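Local coordinates for protein AP endonuclease, family 2 (Brucella melitensis biovar Abortus, PDB 3NGF) that probably isomerises hydroxypyruvate at a manganese-binding site in a TIM barrel, as a member of the Hyi family related to AP endonucleases, at residues 13-18 / 245-250; 40-45 / 65-70. All blocks are in the same frame, centred on the assembly; numbering follows the deposited sequence.

Interaction 1. Residues 13-18 / 245-250; sequences AANLST and GCEYNP. With MN (manganese (II) ion), chain C.
Thr-18 buries more surface than any other residue here, and its hydroxyl makes the main polar link between the loops: OG1 donates to the backbone O of Tyr-248 over 2.8 Å. The donor lies 47° out of that carbonyl's plane, above the group rather than on a lone pair. The first torsion sets OG1 between the backbone N and the carbonyl carbon, while CG2 comes within 4.1 Å of CG of Glu-247, the two side chains crossing at about a right angle. Water 1 adds a bridge, donating to Thr-18 O and to Asn-249 OD1.

Asn-15 and Glu-247 run side by side in the same direction, with amide and carboxylate planes only 6° apart and Asn-15 ND2 3.7 Å from Glu-247 CG. Asn-15 OD1 accepts from opposite faces of its plane, forming an Asx turn through Ser-17 N, extended to an Asx motif by Thr-18 N; these bonds help hold the amide while shaping the loop that presents Thr-18. Glu-247, the centre of an inverse gamma turn, keeps CG anti to the backbone N (chi1 -169°) and remains extended beyond it, which carries OE1 to the manganese ion at 2.1 Å. Glu-150, Asp-185, Gln-211 and two waters complete the site, and Glu-247 is a predicted proton donor/acceptor.

At the strand ends, Cys-246 N donates to Ala-13 O at 2.8 Å, a parallel-strand bond. The contact thus joins strands 11-15 and 243-246, the first and last of the barrel; helix 25-34 packs on Ala-14 and Leu-16, and Asn-15 ND2 is hydrogen-bonded to Glu-41 OE2 of strand 39-41.

Interaction 2. Residues 40-45 / 65-70; sequences VEFLFP and VLFNMP
Phe-67 and Asn-68 bury the largest areas, about 60 Å² each, and both meet the loop that follows strand 39-41. The Asn-68 backbone N donates to Leu-43 O over 2.8 Å, while its CB packs 3.6 Å from CE1 of Phe-44. With CG beside the backbone N (chi1 -62°), the Asn-68 amide runs alongside Leu-43, ND2 lying 3.9 Å from Leu-43 CG; ring and amide planes of Phe-44 and Asn-68 stand 84° apart.

Phe-67 CA makes a CA-H...O contact with Phe-42 O at 3.3 Å. Its ring receives Pro-45 in an off-centre CH-pi contact, CG standing 4.2 Å from the centroid and 29° off the normal. Phe-42 lies alongside, CE1 touching Phe-67 CB.

Leu-66 comes next in buried area: CD2 packs against OE1 of Glu-41, a carboxylate oxygen hydrogen-bonded to His-209. At the strand base Val-65 N donates to Val-40 O over 2.9 Å.

The pair closes a right-handed beta-alpha-beta unit whose crossover is helix 50-59. Tyr-101 of helix 88-104 covers Phe-67 and Pro-45, and strand 109-111 continues the barrel beyond Phe-67.

In the fold
Both interactions belong to the eight-stranded parallel barrel, their centres about 11 Å apart. Strand 11-15 of interaction 1 neighbours strand 39-41 of interaction 2, so together they cover the consecutive strands 243-246, 11-15, 39-41 and 63-68. The join is supported by two probable backbone hydrogen bonds, Leu-16 N to Glu-41 O at 2.8 Å and Glu-41 N to Ala-14 O at 2.9 Å. In sequence, interaction 2 is local and lies within the more than 200 residues of chain that separate the two segments of interaction 1, which pairs first and last strands. Glu-41, hydrogen-bonded to His-209 and to the metal ligand Gln-211, is probably a second-shell residue of the manganese site.

Interaction 1. Residues 13-18 / 245-250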
loop_
_atom_site.group_PDB
_atom_site.type_symbol
_atom_site.label_atom_id
_atom_site.label_comp_id
_atom_site.label_asym_id
_atom_site.label_seq_id
_atom_site.Cartn_x
_atom_site.Cartn_y
_atom_site.Cartn_z
ATOM N N ALA A 13 5.602 8.986 -3.609
ATOM C CA ALA A 13 6.394 8.356 -2.557
ATOM C C ALA A 13 7.203 7.219 -3.174
ATOM O O ALA A 13 6.634 6.350 -3.846
ATOM C CB ALA A 13 5.479 7.781 -1.496
ATOM N N ALA A 14 8.515 7.218 -2.962
ATOM C CA ALA A 14 9.366 6.117 -3.402
ATOM C C ALA A 14 9.060 4.884 -2.549
ATOM O O ALA A 14 8.920 4.995 -1.326
ATOM C CB ALA A 14 10.856 6.495 -3.281
ATOM N N ASN A 15 8.887 3.733 -3.181
ATOM C CA ASN A 15 8.795 2.473 -2.437
ATOM C C ASN A 15 10.203 1.881 -2.214
ATOM O O ASN A 15 10.860 1.419 -3.156
ATOM C CB ASN A 15 7.853 1.474 -3.132
ATOM C CG ASN A 15 7.593 0.253 -2.291
ATOM O OD1 ASN A 15 8.532 -0.451 -1.934
ATOM N ND2 ASN A 15 6.313 -0.003 -1.945
ATOM N N LEU A 16 10.669 1.906 -0.966
ATOM C CA LEU A 16 12.035 1.487 -0.634
ATOM C C LEU A 16 12.210 -0.032 -0.541
ATOM O O LEU A 16 13.327 -0.492 -0.338
ATOM C CB LEU A 16 12.505 2.163 0.661
ATOM C CG LEU A 16 12.347 3.681 0.725
ATOM C CD1 LEU A 16 13.038 4.222 1.996
ATOM C CD2 LEU A 16 12.930 4.430 -0.528
ATOM N N SER A 17 11.128 -0.808 -0.671
ATOM C CA SER A 17 11.222 -2.252 -0.759
ATOM C C SER A 17 11.552 -2.639 -2.205
ATOM O O SER A 17 12.325 -3.573 -2.427
ATOM C CB SER A 17 9.913 -2.942 -0.305
ATOM O OG SER A 17 9.657 -2.706 1.091
ATOM N N THR A 18 10.981 -1.922 -3.173
ATOM C CA THR A 18 11.177 -2.268 -4.609
ATOM C C THR A 18 12.180 -1.373 -5.356
ATOM O O THR A 18 12.787 -1.813 -6.352
ATOM C CB THR A 18 9.843 -2.290 -5.380
ATOM O OG1 THR A 18 9.295 -0.972 -5.491
ATOM C CG2 THR A 18 8.816 -3.279 -4.729
ATOM N N GLY A 245 2.170 5.955 -4.436
ATOM C CA GLY A 245 3.327 5.098 -4.151
ATOM C C GLY A 245 3.921 4.483 -5.407
ATOM O O GLY A 245 3.190 3.951 -6.236
ATOM N N CYS A 246 5.241 4.568 -5.543
ATOM C CA CYS A 246 5.965 3.995 -6.693
ATOM C C CYS A 246 6.465 2.561 -6.405
ATOM O O CYS A 246 7.664 2.302 -6.198
ATOM C CB CYS A 246 7.122 4.913 -7.085
ATOM S SG CYS A 246 6.573 6.570 -7.586
ATOM N N GLU A 247 5.534 1.621 -6.445
ATOM C CA GLU A 247 5.803 0.239 -6.153
ATOM C C GLU A 247 6.056 -0.481 -7.477
ATOM O O GLU A 247 5.210 -1.275 -7.967
ATOM C CB GLU A 247 4.621 -0.400 -5.442
ATOM C CG GLU A 247 4.980 -1.745 -4.889
ATOM C CD GLU A 247 3.811 -2.449 -4.261
ATOM O OE1 GLU A 247 2.647 -2.068 -4.515
ATOM O OE2 GLU A 247 4.080 -3.405 -3.524
ATOM N N TYR A 248 7.205 -0.177 -8.049
ATOM C CA TYR A 248 7.622 -0.807 -9.274
ATOM C C TYR A 248 9.044 -1.296 -9.126
ATOM O O TYR A 248 9.815 -0.833 -8.265
ATOM C CB TYR A 248 7.468 0.149 -10.468
ATOM C CG TYR A 248 8.369 1.389 -10.505
ATOM C CD1 TYR A 248 9.730 1.287 -10.764
ATOM C CD2 TYR A 248 7.846 2.659 -10.277
ATOM C CE1 TYR A 248 10.547 2.417 -10.828
ATOM C CE2 TYR A 248 8.663 3.806 -10.335
ATOM C CZ TYR A 248 10.009 3.674 -10.624
ATOM O OH TYR A 248 10.803 4.802 -10.714
ATOM N N ASN A 249 9.379 -2.236 -9.985
ATOM C CA ASN A 249 10.739 -2.768 -10.069
ATOM C C ASN A 249 11.472 -2.051 -11.181
ATOM O O ASN A 249 11.120 -2.199 -12.351
ATOM C CB ASN A 249 10.693 -4.257 -10.354
ATOM C CG ASN A 249 9.849 -5.005 -9.363
ATOM O OD1 ASN A 249 10.005 -4.844 -8.129
ATOM N ND2 ASN A 249 8.972 -5.872 -9.874
ATOM N N PRO A 250 12.497 -1.263 -10.837
ATOM C CA PRO A 250 13.124 -0.486 -11.919
ATOM C C PRO A 250 13.662 -1.382 -13.036
ATOM O O PRO A 250 14.186 -2.472 -12.753
ATOM C CB PRO A 250 14.248 0.259 -11.188
ATOM C CG PRO A 250 13.758 0.374 -9.745
ATOM C CD PRO A 250 13.062 -0.930 -9.505
HETATM MN MN MN C . 0.672 -2.636 -4.188
HETATM O O HOH W 1 12.723 -4.356 -7.295
HETATM O O HOH W 2 1.205 -3.054 -1.815
HETATM O O HOH W 3 1.236 -4.817 -4.456
#

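Interaction 2. Residues 40-45 / 65-70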
loop_
_atom_site.group_PDB
_atom_site.type_symbol
_atom_site.label_atom_id
_atom_site.label_comp_id
_atom_site.label_asym_id
_atom_site.label_seq_id
_atom_site.Cartn_x
_atom_site.Cartn_y
_atom_site.Cartn_z
ATOM N N VAL A 40 8.129 8.385 1.419
ATOM C CA VAL A 40 8.506 7.011 1.141
ATOM C C VAL A 40 7.454 6.034 1.692
ATOM O O VAL A 40 6.680 6.367 2.600
ATOM C CB VAL A 40 9.890 6.639 1.711
ATOM C CG1 VAL A 40 10.998 7.466 1.044
ATOM C CG2 VAL A 40 9.922 6.818 3.231
ATOM N N GLU A 41 7.470 4.838 1.139
ATOM C CA GLU A 41 6.683 3.703 1.639
ATOM C C GLU A 41 7.564 2.473 1.575
ATOM O O GLU A 41 8.576 2.467 0.862
ATOM C CB GLU A 41 5.419 3.500 0.815
ATOM C CG GLU A 41 5.650 3.125 -0.657
ATOM C CD GLU A 41 4.359 2.926 -1.425
ATOM O OE1 GLU A 41 3.338 3.566 -1.078
ATOM O OE2 GLU A 41 4.374 2.119 -2.398
ATOM N N PHE A 42 7.154 1.408 2.258
ATOM C CA PHE A 42 7.813 0.114 2.128
ATOM C C PHE A 42 6.899 -0.919 2.755
ATOM O O PHE A 42 5.888 -0.543 3.337
ATOM C CB PHE A 42 9.239 0.079 2.754
ATOM C CG PHE A 42 9.344 0.783 4.076
ATOM C CD1 PHE A 42 8.773 0.229 5.212
ATOM C CD2 PHE A 42 9.990 1.997 4.179
ATOM C CE1 PHE A 42 8.856 0.892 6.455
ATOM C CE2 PHE A 42 10.082 2.649 5.412
ATOM C CZ PHE A 42 9.535 2.112 6.527
ATOM N N LEU A 43 7.198 -2.208 2.625
ATOM C CA LEU A 43 6.283 -3.217 3.152
ATOM C C LEU A 43 6.407 -3.361 4.664
ATOM O O LEU A 43 5.458 -3.058 5.408
ATOM C CB LEU A 43 6.497 -4.555 2.440
ATOM C CG LEU A 43 5.819 -4.563 1.073
ATOM C CD1 LEU A 43 6.592 -3.753 0.093
ATOM C CD2 LEU A 43 5.588 -5.994 0.557
ATOM N N PHE A 44 7.584 -3.774 5.129
ATOM C CA PHE A 44 7.756 -4.169 6.533
ATOM C C PHE A 44 8.960 -3.536 7.204
ATOM O O PHE A 44 10.090 -3.751 6.775
ATOM C CB PHE A 44 7.838 -5.704 6.660
ATOM C CG PHE A 44 6.781 -6.446 5.880
ATOM C CD1 PHE A 44 5.442 -6.389 6.247
ATOM C CD2 PHE A 44 7.122 -7.215 4.773
ATOM C CE1 PHE A 44 4.462 -7.083 5.537
ATOM C CE2 PHE A 44 6.144 -7.892 4.056
ATOM C CZ PHE A 44 4.815 -7.831 4.441
ATOM N N PRO A 45 8.732 -2.767 8.278
ATOM C CA PRO A 45 9.849 -2.193 9.038
ATOM C C PRO A 45 10.343 -3.060 10.203
ATOM O O PRO A 45 11.270 -2.656 10.917
ATOM C CB PRO A 45 9.233 -0.930 9.602
ATOM C CG PRO A 45 7.819 -1.314 9.839
ATOM C CD PRO A 45 7.436 -2.240 8.730
ATOM N N VAL A 65 4.636 7.405 4.323
ATOM C CA VAL A 65 3.274 7.467 3.765
ATOM C C VAL A 65 2.468 6.208 4.057
ATOM O O VAL A 65 1.239 6.281 4.248
ATOM C CB VAL A 65 3.360 7.727 2.260
ATOM C CG1 VAL A 65 2.023 7.596 1.593
ATOM C CG2 VAL A 65 4.025 9.137 2.024
ATOM N N LEU A 66 3.142 5.068 4.112
ATOM C CA LEU A 66 2.460 3.767 4.195
ATOM C C LEU A 66 3.445 2.693 4.615
ATOM O O LEU A 66 4.617 2.739 4.242
ATOM C CB LEU A 66 1.861 3.394 2.820
ATOM C CG LEU A 66 1.197 1.996 2.732
ATOM C CD1 LEU A 66 -0.182 2.082 3.293
ATOM C CD2 LEU A 66 1.184 1.458 1.293
ATOM N N PHE A 67 2.972 1.723 5.390
ATOM C CA PHE A 67 3.601 0.406 5.463
ATOM C C PHE A 67 2.563 -0.639 5.888
ATOM O O PHE A 67 1.380 -0.314 6.112
ATOM C CB PHE A 67 4.869 0.376 6.331
ATOM C CG PHE A 67 4.649 0.773 7.776
ATOM C CD1 PHE A 67 4.354 -0.209 8.735
ATOM C CD2 PHE A 67 4.710 2.107 8.161
ATOM C CE1 PHE A 67 4.149 0.139 10.086
ATOM C CE2 PHE A 67 4.530 2.471 9.472
ATOM C CZ PHE A 67 4.247 1.495 10.441
ATOM N N ASN A 68 2.971 -1.897 5.868
ATOM C CA ASN A 68 2.037 -2.995 6.151
ATOM C C ASN A 68 2.132 -3.456 7.583
ATOM O O ASN A 68 3.206 -3.438 8.194
ATOM C CB ASN A 68 2.320 -4.203 5.267
ATOM C CG ASN A 68 2.167 -3.932 3.806
ATOM O OD1 ASN A 68 1.848 -2.828 3.391
ATOM N ND2 ASN A 68 2.406 -4.974 2.986
ATOM N N MET A 69 1.013 -3.945 8.107
ATOM C CA MET A 69 1.031 -4.674 9.367
ATOM C C MET A 69 1.798 -6.010 9.202
ATOM O O MET A 69 1.974 -6.491 8.078
ATOM C CB MET A 69 -0.404 -4.918 9.838
ATOM C CG MET A 69 -1.226 -3.644 10.000
ATOM S SD MET A 69 -2.787 -3.987 10.789
ATOM C CE MET A 69 -3.398 -2.321 11.124
ATOM N N PRO A 70 2.250 -6.617 10.311
ATOM C CA PRO A 70 2.989 -7.887 10.191
ATOM C C PRO A 70 2.172 -8.916 9.384
ATOM O O PRO A 70 0.949 -9.030 9.577
ATOM C CB PRO A 70 3.175 -8.321 11.642
ATOM C CG PRO A 70 3.143 -7.060 12.427
ATOM C CD PRO A 70 2.219 -6.124 11.700
#